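Diaminobutyrate-pyruvate transaminase and L-2,4-diaminobutyrate decarboxylase (Vibrio parahaemolyticus, PDB 2QMA) probably combines pyridoxal-phosphate-dependent transaminase and decarboxylase activities in one chain, the glutamate-decarboxylase-like C-terminal domain crystallised here being the likely seat of the decarboxylase. Local coordinates at residues C150-L155 and L301-H306. Residues are numbered along the deposited sequence; the frame is centred on the assembly and turned at random.
Sequences CDKYDL and LILSSH
Tyr-153 and Ile-302 bring the two backbones nearest, their CA atoms 6.8 Å apart, where the C-terminal end of helix 136-152 meets 301-303, the end of a 3-10 segment. Asp-154, with positive phi, closes the helix in a Schellman motif: its N bonds to Asp-151 O, and Leu-155 N reaches Cys-150 O. No hydrogen bond crosses between the segments. Ile-302 lies along one face of the Tyr-153 ring, its CG1 4.1 Å from the ring centroid and 27° off the normal, a CH-pi contact. With CG1 anti to the backbone N (chi1 -153°), the isoleucine spreads over the phenol: Ile-302 CD1 approaches Tyr-153 CD1 at 3.6 Å, while CG2 sits near CZ and OH. Ile-302 CG1 also packs against the backbone, 3.2 Å from Lys-152 O. This buried pair joins the helix end to the loop between strands 290-295 and 318-322 of the seven-stranded mixed sheet in the pyridoxal-dependent decarboxylase domain; Val-321 and Leu-337 of that sheet also touch Tyr-153. Beside it, Lys-152 and Leu-303 cross at about a right angle, Lys-152 CD to Leu-303 CD2 at 4.1 Å. The lysine chain, bent at chi2, ends in a salt bridge from NZ to Asp-74 of the second subunit. At the end of the 3-10 segment, Leu-301 O accepts from both N and OG of Ser-304, whose OG in turn receives His-306 N at 2.9 Å in an ST turn.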
loop_
_atom_site.group_PDB
_atom_site.type_symbol
_atom_site.label_atom_id
_atom_site.label_comp_id
_atom_site.label_asym_id
_atom_site.label_seq_id
_atom_site.Cartn_x
_atom_site.Cartn_y
_atom_site.Cartn_z
ATOM N N CYS A 150 -5.620 -16.936 -10.998
ATOM C CA CYS A 150 -6.739 -17.037 -11.957
ATOM C C CYS A 150 -7.106 -18.507 -12.202
ATOM O O CYS A 150 -8.281 -18.845 -12.246
ATOM C CB CYS A 150 -6.375 -16.314 -13.254
ATOM S SG CYS A 150 -6.428 -14.483 -13.038
ATOM N N ASP A 151 -6.098 -19.377 -12.315
ATOM C CA ASP A 151 -6.307 -20.850 -12.351
ATOM C C ASP A 151 -7.045 -21.430 -11.135
ATOM O O ASP A 151 -8.040 -22.193 -11.265
ATOM C CB ASP A 151 -4.968 -21.550 -12.643
ATOM C CG ASP A 151 -4.548 -22.631 -11.580
ATOM O OD1 ASP A 151 -3.516 -22.336 -10.883
ATOM O OD2 ASP A 151 -5.195 -23.755 -11.502
ATOM N N LYS A 152 -6.578 -21.022 -9.960
ATOM C CA LYS A 152 -7.074 -21.550 -8.707
ATOM C C LYS A 152 -8.550 -21.226 -8.542
ATOM O O LYS A 152 -9.305 -22.057 -8.017
ATOM C CB LYS A 152 -6.243 -21.045 -7.527
ATOM C CG LYS A 152 -4.851 -21.666 -7.431
ATOM C CD LYS A 152 -4.968 -23.219 -7.346
ATOM C CE LYS A 152 -3.631 -23.896 -7.276
ATOM N NZ LYS A 152 -3.754 -25.394 -7.268
ATOM N N TYR A 153 -8.971 -20.059 -9.045
ATOM C CA TYR A 153 -10.379 -19.630 -8.949
ATOM C C TYR A 153 -11.185 -20.062 -10.187
ATOM O O TYR A 153 -12.367 -19.693 -10.314
ATOM C CB TYR A 153 -10.493 -18.102 -8.680
ATOM C CG TYR A 153 -10.107 -17.748 -7.256
ATOM C CD1 TYR A 153 -11.006 -17.904 -6.208
ATOM C CD2 TYR A 153 -8.821 -17.302 -6.945
ATOM C CE1 TYR A 153 -10.634 -17.633 -4.899
ATOM C CE2 TYR A 153 -8.442 -17.027 -5.630
ATOM C CZ TYR A 153 -9.342 -17.200 -4.619
ATOM O OH TYR A 153 -8.966 -16.926 -3.305
ATOM N N ASP A 154 -10.546 -20.803 -11.098
ATOM C CA ASP A 154 -11.233 -21.398 -12.279
ATOM C C ASP A 154 -11.833 -20.334 -13.221
ATOM O O ASP A 154 -12.894 -20.534 -13.813
ATOM C CB ASP A 154 -12.306 -22.406 -11.816
ATOM C CG ASP A 154 -11.711 -23.600 -11.116
ATOM O OD1 ASP A 154 -10.771 -24.197 -11.682
ATOM O OD2 ASP A 154 -12.147 -23.942 -9.985
ATOM N N LEU A 155 -11.146 -19.196 -13.366
ATOM C CA LEU A 155 -11.627 -18.106 -14.193
ATOM C C LEU A 155 -11.393 -18.391 -15.678
ATOM O O LEU A 155 -10.624 -19.298 -16.014
ATOM C CB LEU A 155 -10.945 -16.781 -13.782
ATOM C CG LEU A 155 -11.022 -16.373 -12.291
ATOM C CD1 LEU A 155 -10.247 -15.074 -12.047
ATOM C CD2 LEU A 155 -12.457 -16.215 -11.797
ATOM N N LEU A 301 -10.418 -20.399 1.163
ATOM C CA LEU A 301 -10.999 -21.748 1.128
ATOM C C LEU A 301 -10.944 -22.408 -0.262
ATOM O O LEU A 301 -11.203 -23.605 -0.410
ATOM C CB LEU A 301 -12.431 -21.704 1.622
ATOM C CG LEU A 301 -12.634 -21.321 3.076
ATOM C CD1 LEU A 301 -14.146 -21.508 3.366
ATOM C CD2 LEU A 301 -11.740 -22.182 4.064
ATOM N N ILE A 302 -10.646 -21.611 -1.287
ATOM C CA ILE A 302 -10.401 -22.145 -2.627
ATOM C C ILE A 302 -9.346 -23.279 -2.611
ATOM O O ILE A 302 -9.399 -24.193 -3.454
ATOM C CB ILE A 302 -9.999 -21.026 -3.629
ATOM C CG1 ILE A 302 -10.398 -21.417 -5.057
ATOM C CG2 ILE A 302 -8.503 -20.623 -3.452
ATOM C CD1 ILE A 302 -11.892 -21.301 -5.315
ATOM N N LEU A 303 -8.440 -23.238 -1.628
ATOM C CA LEU A 303 -7.354 -24.234 -1.534
ATOM C C LEU A 303 -7.675 -25.433 -0.642
ATOM O O LEU A 303 -6.879 -26.410 -0.588
ATOM C CB LEU A 303 -6.058 -23.607 -1.004
ATOM C CG LEU A 303 -5.438 -22.464 -1.801
ATOM C CD1 LEU A 303 -4.146 -21.940 -1.101
ATOM C CD2 LEU A 303 -5.219 -22.850 -3.277
ATOM N N SER A 304 -8.828 -25.376 0.018
ATOM C CA SER A 304 -9.205 -26.361 1.019
ATOM C C SER A 304 -10.227 -27.379 0.503
ATOM O O SER A 304 -10.698 -27.308 -0.655
ATOM C CB SER A 304 -9.853 -25.657 2.212
ATOM O OG SER A 304 -11.223 -25.345 1.881
ATOM N N SER A 305 -10.606 -28.282 1.400
ATOM C CA SER A 305 -11.644 -29.306 1.134
ATOM C C SER A 305 -13.032 -28.699 1.040
ATOM O O SER A 305 -14.004 -29.408 0.734
ATOM C CB SER A 305 -11.671 -30.358 2.260
ATOM O OG SER A 305 -10.505 -31.142 2.141
ATOM N N HIS A 306 -13.117 -27.400 1.312
ATOM C CA HIS A 306 -14.406 -26.697 1.397
ATOM C C HIS A 306 -14.574 -25.706 0.247
ATOM O O HIS A 306 -15.447 -24.823 0.291
ATOM C CB HIS A 306 -14.513 -25.981 2.733
ATOM C CG HIS A 306 -14.398 -26.901 3.900
ATOM N ND1 HIS A 306 -15.493 -27.515 4.472
ATOM C CD2 HIS A 306 -13.315 -27.342 4.580
ATOM C CE1 HIS A 306 -15.088 -28.275 5.478
ATOM N NE2 HIS A 306 -13.769 -28.197 5.558
#